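Local coordinates for protein putative secreted endoglycosylceramidase (Rhodococcus hoagii, PDB 6JYZ) that is an endogalactosylceramidase of glycoside hydrolase family 5, probably hydrolysing the O-glycosidic bond between the sugar and ceramide parts of glycosphingolipids, at residues Leu286-Ser290 and Ala317-Ala323; Val215-Asn221 and His258-Glu263. All coordinates share one frame; numbering follows the deposited sequence.

Both contacts are buried packing within the barrel domain, and they are neighbours: strand 287-289 of interaction 1 lies beside strand 259-262 of interaction 2, with Val288 N probably hydrogen-bonded to Val260 O and Ser290 N to Phe262 O. Interaction 2 lies nearer the centre of the chain and joins two parallel barrel strands. Its chemistry is backbone hydrogen bonding, supplemented by side-chain packing and, at the C-terminal strand ends, a cluster of acids and an arginine. Interaction 1 lies farther out, where a strand meets the end of an outer helix. No hydrogen bond crosses it; an aromatic ring, alanine methyls and a tyrosine make an apolar join.

Interaction 1 (Leu286-Ser290 and Ala317-Ala323); sequences LVVFS and AADWYGA
Phe289 spans the gap between strand and helix, laying its ring against Ala317, Ala318 and Tyr321. Its CE2 meets Ala317 CB at 3.5 Å, while the adjoining CD2 lies 3.9 Å from Ala318 N. Alanines suit these two helix positions because a lone methyl lets the ring approach the helix backbone. Tyr321 comes over one face of the phenylalanine ring, offset toward the rim, with its CE2 3.9 Å from Phe289 CD1. The two ring planes are 37° apart, so the rings meet obliquely. With CG opposite the backbone N (chi1 -177°), Phe289 carries its ring from the strand to the helix.

Farther along, Ala323 CB packs 3.5 Å from Val287 O and 4.1 Å from Val287 CG2; the small methyl of alanine suits a place so close to the strand backbone. Gly322 brings Ala323 here: its positive phi ends the helix in a Schellman motif, in which Ala323 N bonds to Ala318 O at 3.0 Å and the chain turns back toward the barrel. Tyr321 is fixed in turn by Trp320, whose CE3 lies over the centre of the tyrosine ring, and by the bond from its hydroxyl to Pro277 O. Phe262 extends the aromatic group, meeting Tyr321 edge-to-face and also touching the Phe289 ring.

In the (beta/alpha)8 barrel of family 5, strand 287-289 pairs with strand 259-262 and, through Phe289 with Pro324 and Trp326, with the chain leading into strand 326-330. Helix 307-321 packs outside; its last turn, 317-321, runs nearly antiparallel to strand 287-289 at 160°, the two axes coming within 8.6 Å.

Interaction 2 (Val215-Asn221 and His258-Glu263); sequences VGYDLLN and HLVIFE
Tyr217 and His258 meet near the start of the paired strands, beside a ladder of four backbone hydrogen bonds. From CB, on the face of the sheet shared with Val260, the tyrosine turns so that CG lies opposite its carbonyl carbon (chi1 -43°), and the ring runs back toward His258. CD2 passes 3.5 Å from Leu259 O, with Val260 CG2 at the ring edge; CE2 and CZ each lie 3.7 Å from His258 CB. At the tip, OH reaches 3.5 Å from His258 CG and bonds to Glu252. A phenylalanine in its place would probably keep much of this packing but leave Glu252 without its hydroxyl partner.

In the ladder, Leu259 N bonds to Val215 O, Tyr217 N to Leu259 O, Ile261 N to Tyr217 O and Leu219 N to Ile261 O. Gly216 is needed because a CB would clash with Leu259 O, which its CA already approaches to 3.0 Å. On the face carrying Ile261, Asp218 CG packs 3.6 Å from Ile261 CG2. Arg83 forms salt bridges with both Asp218 and Glu263, suiting acids to these strand ends, and Glu263 OE1 accepts a bond from Glu222 N.

Strands 214-218 and 259-262 run parallel as adjacent staves of the barrel, with 215-218 and 259-262 at 33° to each other. Strand 119-124 flanks the first and 287-289 the second, while helix 230-251 covers Tyr217, Leu219 and Val260.

Interaction 1 (Leu286-Ser290 and Ala317-Ala323)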
loop_
_atom_site.group_PDB
_atom_site.type_symbol
_atom_site.label_atom_id
_atom_site.label_comp_id
_atom_site.label_asym_id
_atom_site.label_seq_id
_atom_site.Cartn_x
_atom_site.Cartn_y
_atom_site.Cartn_z
ATOM N N LEU A 286 13.707 5.340 -10.921
ATOM C CA LEU A 286 13.232 5.113 -9.566
ATOM C C LEU A 286 11.812 4.566 -9.515
ATOM O O LEU A 286 11.185 4.626 -8.446
ATOM C CB LEU A 286 13.343 6.406 -8.728
ATOM C CG LEU A 286 14.734 7.019 -8.726
ATOM C CD1 LEU A 286 14.751 8.295 -7.859
ATOM C CD2 LEU A 286 15.769 6.047 -8.218
ATOM N N VAL A 287 11.350 3.973 -10.623
ATOM C CA VAL A 287 10.019 3.350 -10.521
ATOM C C VAL A 287 10.093 1.999 -9.822
ATOM O O VAL A 287 11.105 1.288 -9.844
ATOM C CB VAL A 287 9.389 3.177 -11.932
ATOM C CG1 VAL A 287 9.146 4.537 -12.584
ATOM C CG2 VAL A 287 10.162 2.209 -12.839
ATOM N N VAL A 288 8.973 1.637 -9.193
ATOM C CA VAL A 288 8.797 0.403 -8.416
ATOM C C VAL A 288 7.449 -0.183 -8.806
ATOM O O VAL A 288 6.430 0.524 -8.710
ATOM C CB VAL A 288 8.852 0.734 -6.911
ATOM C CG1 VAL A 288 8.448 -0.502 -6.101
ATOM C CG2 VAL A 288 10.231 1.281 -6.500
ATOM N N PHE A 289 7.440 -1.438 -9.260
ATOM C CA PHE A 289 6.193 -2.080 -9.667
ATOM C C PHE A 289 5.462 -2.656 -8.456
ATOM O O PHE A 289 6.064 -3.349 -7.613
ATOM C CB PHE A 289 6.552 -3.199 -10.653
ATOM C CG PHE A 289 5.342 -3.914 -11.218
ATOM C CD1 PHE A 289 4.280 -3.197 -11.763
ATOM C CD2 PHE A 289 5.227 -5.300 -11.153
ATOM C CE1 PHE A 289 3.142 -3.864 -12.269
ATOM C CE2 PHE A 289 4.079 -5.937 -11.673
ATOM C CZ PHE A 289 3.067 -5.222 -12.196
ATOM N N SER A 290 4.180 -2.320 -8.302
ATOM C CA SER A 290 3.443 -2.600 -7.079
ATOM C C SER A 290 2.069 -3.214 -7.373
ATOM O O SER A 290 1.036 -2.618 -7.059
ATOM C CB SER A 290 3.336 -1.313 -6.290
ATOM O OG SER A 290 2.868 -1.560 -4.984
ATOM N N ALA A 317 7.201 -9.748 -14.070
ATOM C CA ALA A 317 6.721 -8.437 -14.566
ATOM C C ALA A 317 7.677 -7.325 -14.115
ATOM O O ALA A 317 8.068 -6.468 -14.884
ATOM C CB ALA A 317 5.306 -8.199 -14.069
ATOM N N ALA A 318 8.076 -7.345 -12.809
ATOM C CA ALA A 318 8.986 -6.303 -12.322
ATOM C C ALA A 318 10.305 -6.381 -13.065
ATOM O O ALA A 318 10.894 -5.341 -13.412
ATOM C CB ALA A 318 9.215 -6.493 -10.813
ATOM N N ASP A 319 10.767 -7.572 -13.369
ATOM C CA ASP A 319 12.017 -7.712 -14.122
ATOM C C ASP A 319 11.905 -7.169 -15.532
ATOM O O ASP A 319 12.864 -6.594 -16.050
ATOM C CB ASP A 319 12.430 -9.181 -14.097
ATOM C CG ASP A 319 13.627 -9.463 -14.989
ATOM O OD1 ASP A 319 14.734 -9.070 -14.538
ATOM O OD2 ASP A 319 13.417 -9.963 -16.124
ATOM N N TRP A 320 10.731 -7.275 -16.147
ATOM C CA TRP A 320 10.529 -6.662 -17.453
ATOM C C TRP A 320 10.721 -5.157 -17.412
ATOM O O TRP A 320 11.251 -4.527 -18.339
ATOM C CB TRP A 320 9.150 -7.064 -17.996
ATOM C CG TRP A 320 8.800 -6.461 -19.333
ATOM C CD1 TRP A 320 9.388 -6.812 -20.531
ATOM C CD2 TRP A 320 7.736 -5.552 -19.588
ATOM N NE1 TRP A 320 8.710 -6.142 -21.526
ATOM C CE2 TRP A 320 7.750 -5.316 -20.981
ATOM C CE3 TRP A 320 6.865 -4.799 -18.785
ATOM C CZ2 TRP A 320 6.849 -4.463 -21.630
ATOM C CZ3 TRP A 320 5.949 -3.978 -19.417
ATOM C CH2 TRP A 320 5.929 -3.815 -20.815
ATOM N N TYR A 321 10.279 -4.501 -16.326
ATOM C CA TYR A 321 10.478 -3.106 -16.121
ATOM C C TYR A 321 11.884 -2.775 -15.640
ATOM O O TYR A 321 12.228 -1.578 -15.544
ATOM C CB TYR A 321 9.518 -2.523 -15.069
ATOM C CG TYR A 321 8.085 -2.459 -15.500
ATOM C CD1 TYR A 321 7.668 -1.472 -16.399
ATOM C CD2 TYR A 321 7.163 -3.330 -14.969
ATOM C CE1 TYR A 321 6.307 -1.350 -16.723
ATOM C CE2 TYR A 321 5.806 -3.247 -15.305
ATOM C CZ TYR A 321 5.415 -2.249 -16.176
ATOM O OH TYR A 321 4.067 -2.147 -16.470
ATOM N N GLY A 322 12.646 -3.791 -15.258
ATOM C CA GLY A 322 13.961 -3.554 -14.634
ATOM C C GLY A 322 13.818 -2.897 -13.267
ATOM O O GLY A 322 14.766 -2.254 -12.819
ATOM N N ALA A 323 12.687 -3.091 -12.605
ATOM C CA ALA A 323 12.345 -2.320 -11.411
ATOM C C ALA A 323 12.224 -3.238 -10.204
ATOM O O ALA A 323 11.853 -4.411 -10.340
ATOM C CB ALA A 323 10.999 -1.664 -11.641
#

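Interaction 2 (Val215-Asn221 and His258-Glu263)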
loop_
_atom_site.group_PDB
_atom_site.type_symbol
_atom_site.label_atom_id
_atom_site.label_comp_id
_atom_site.label_asym_id
_atom_site.label_seq_id
_atom_site.Cartn_x
_atom_site.Cartn_y
_atom_site.Cartn_z
ATOM N N VAL A 215 9.146 7.498 1.260
ATOM C CA VAL A 215 9.697 6.603 0.249
ATOM C C VAL A 215 9.465 7.169 -1.148
ATOM O O VAL A 215 10.320 7.208 -1.986
ATOM C CB VAL A 215 8.949 5.249 0.340
ATOM C CG1 VAL A 215 9.500 4.271 -0.742
ATOM C CG2 VAL A 215 9.046 4.640 1.738
ATOM N N GLY A 216 8.212 7.616 -1.330
ATOM C CA GLY A 216 7.751 8.053 -2.625
ATOM C C GLY A 216 6.246 7.900 -2.710
ATOM O O GLY A 216 5.543 7.922 -1.694
ATOM N N TYR A 217 5.826 7.785 -3.982
ATOM C CA TYR A 217 4.463 8.175 -4.324
ATOM C C TYR A 217 3.813 7.010 -5.065
ATOM O O TYR A 217 4.310 6.649 -6.152
ATOM C CB TYR A 217 4.500 9.369 -5.289
ATOM C CG TYR A 217 5.513 10.421 -4.917
ATOM C CD1 TYR A 217 5.379 11.175 -3.790
ATOM C CD2 TYR A 217 6.606 10.583 -5.747
ATOM C CE1 TYR A 217 6.385 12.166 -3.472
ATOM C CE2 TYR A 217 7.586 11.516 -5.482
ATOM C CZ TYR A 217 7.417 12.311 -4.363
ATOM O OH TYR A 217 8.405 13.262 -4.113
ATOM N N ASP A 218 2.745 6.451 -4.523
ATOM C CA ASP A 218 1.949 5.414 -5.199
ATOM C C ASP A 218 0.870 6.196 -5.952
ATOM O O ASP A 218 -0.090 6.716 -5.365
ATOM C CB ASP A 218 1.439 4.407 -4.149
ATOM C CG ASP A 218 0.767 3.169 -4.720
ATOM O OD1 ASP A 218 0.415 3.118 -5.935
ATOM O OD2 ASP A 218 0.552 2.268 -3.904
ATOM N N LEU A 219 1.087 6.305 -7.282
ATOM C CA LEU A 219 0.423 7.335 -8.060
ATOM C C LEU A 219 -1.089 7.257 -8.080
ATOM O O LEU A 219 -1.768 8.277 -8.031
ATOM C CB LEU A 219 0.960 7.320 -9.485
ATOM C CG LEU A 219 2.454 7.598 -9.582
ATOM C CD1 LEU A 219 2.883 7.474 -11.069
ATOM C CD2 LEU A 219 2.785 9.000 -9.063
ATOM N N LEU A 220 -1.627 6.028 -8.149
ATOM C CA LEU A 220 -3.075 5.865 -7.995
ATOM C C LEU A 220 -3.340 4.433 -7.581
ATOM O O LEU A 220 -2.863 3.480 -8.281
ATOM C CB LEU A 220 -3.811 6.183 -9.299
ATOM C CG LEU A 220 -5.341 6.133 -9.242
ATOM C CD1 LEU A 220 -5.889 7.121 -8.221
ATOM C CD2 LEU A 220 -5.897 6.405 -10.615
ATOM N N ASN A 221 -4.085 4.245 -6.516
ATOM C CA ASN A 221 -4.392 2.876 -6.083
ATOM C C ASN A 221 -5.307 2.215 -7.099
ATOM O O ASN A 221 -6.288 2.850 -7.566
ATOM C CB ASN A 221 -5.175 2.954 -4.783
ATOM C CG ASN A 221 -5.573 1.568 -4.318
ATOM O OD1 ASN A 221 -4.691 0.751 -4.007
ATOM N ND2 ASN A 221 -6.850 1.284 -4.218
ATOM N N HIS A 258 12.184 11.185 -5.301
ATOM C CA HIS A 258 11.699 10.043 -4.546
ATOM C C HIS A 258 11.248 8.906 -5.454
ATOM O O HIS A 258 11.141 9.067 -6.675
ATOM C CB HIS A 258 10.577 10.495 -3.600
ATOM C CG HIS A 258 11.017 11.486 -2.556
ATOM N ND1 HIS A 258 11.551 12.785 -2.859
ATOM C CD2 HIS A 258 11.004 11.343 -1.212
ATOM C CE1 HIS A 258 11.794 13.392 -1.656
ATOM N NE2 HIS A 258 11.422 12.534 -0.683
ATOM N N LEU A 259 10.965 7.746 -4.857
ATOM C CA LEU A 259 10.513 6.598 -5.687
ATOM C C LEU A 259 9.104 6.812 -6.207
ATOM O O LEU A 259 8.288 7.479 -5.565
ATOM C CB LEU A 259 10.522 5.328 -4.823
ATOM C CG LEU A 259 11.856 4.837 -4.335
ATOM C CD1 LEU A 259 11.855 3.485 -3.654
ATOM C CD2 LEU A 259 13.124 5.400 -4.859
ATOM N N VAL A 260 8.878 6.220 -7.368
ATOM C CA VAL A 260 7.543 6.270 -7.985
ATOM C C VAL A 260 7.007 4.857 -7.947
ATOM O O VAL A 260 7.563 3.988 -8.637
ATOM C CB VAL A 260 7.624 6.835 -9.386
ATOM C CG1 VAL A 260 6.269 6.548 -10.049
ATOM C CG2 VAL A 260 7.853 8.357 -9.270
ATOM N N ILE A 261 5.943 4.639 -7.189
ATOM C CA ILE A 261 5.361 3.315 -7.041
ATOM C C ILE A 261 4.146 3.312 -7.967
ATOM O O ILE A 261 3.259 4.170 -7.875
ATOM C CB ILE A 261 4.978 3.137 -5.570
ATOM C CG1 ILE A 261 6.291 3.029 -4.764
ATOM C CG2 ILE A 261 4.118 1.908 -5.356
ATOM C CD1 ILE A 261 6.090 3.228 -3.248
ATOM N N PHE A 262 4.135 2.370 -8.914
ATOM C CA PHE A 262 3.069 2.350 -9.919
ATOM C C PHE A 262 2.473 0.954 -9.964
ATOM O O PHE A 262 3.136 -0.052 -9.688
ATOM C CB PHE A 262 3.573 2.774 -11.298
ATOM C CG PHE A 262 4.433 1.742 -11.962
ATOM C CD1 PHE A 262 5.795 1.614 -11.697
ATOM C CD2 PHE A 262 3.884 0.850 -12.905
ATOM C CE1 PHE A 262 6.531 0.600 -12.295
ATOM C CE2 PHE A 262 4.635 -0.134 -13.493
ATOM C CZ PHE A 262 5.975 -0.270 -13.195
ATOM N N GLU A 263 1.176 0.933 -10.347
ATOM C CA GLU A 263 0.390 -0.293 -10.227
ATOM C C GLU A 263 -0.101 -0.756 -11.587
ATOM O O GLU A 263 -0.413 0.073 -12.467
ATOM C CB GLU A 263 -0.807 -0.065 -9.307
ATOM C CG GLU A 263 -0.336 0.269 -7.870
ATOM C CD GLU A 263 -1.512 0.457 -6.977
ATOM O OE1 GLU A 263 -2.514 -0.247 -7.076
ATOM O OE2 GLU A 263 -1.458 1.402 -6.094
#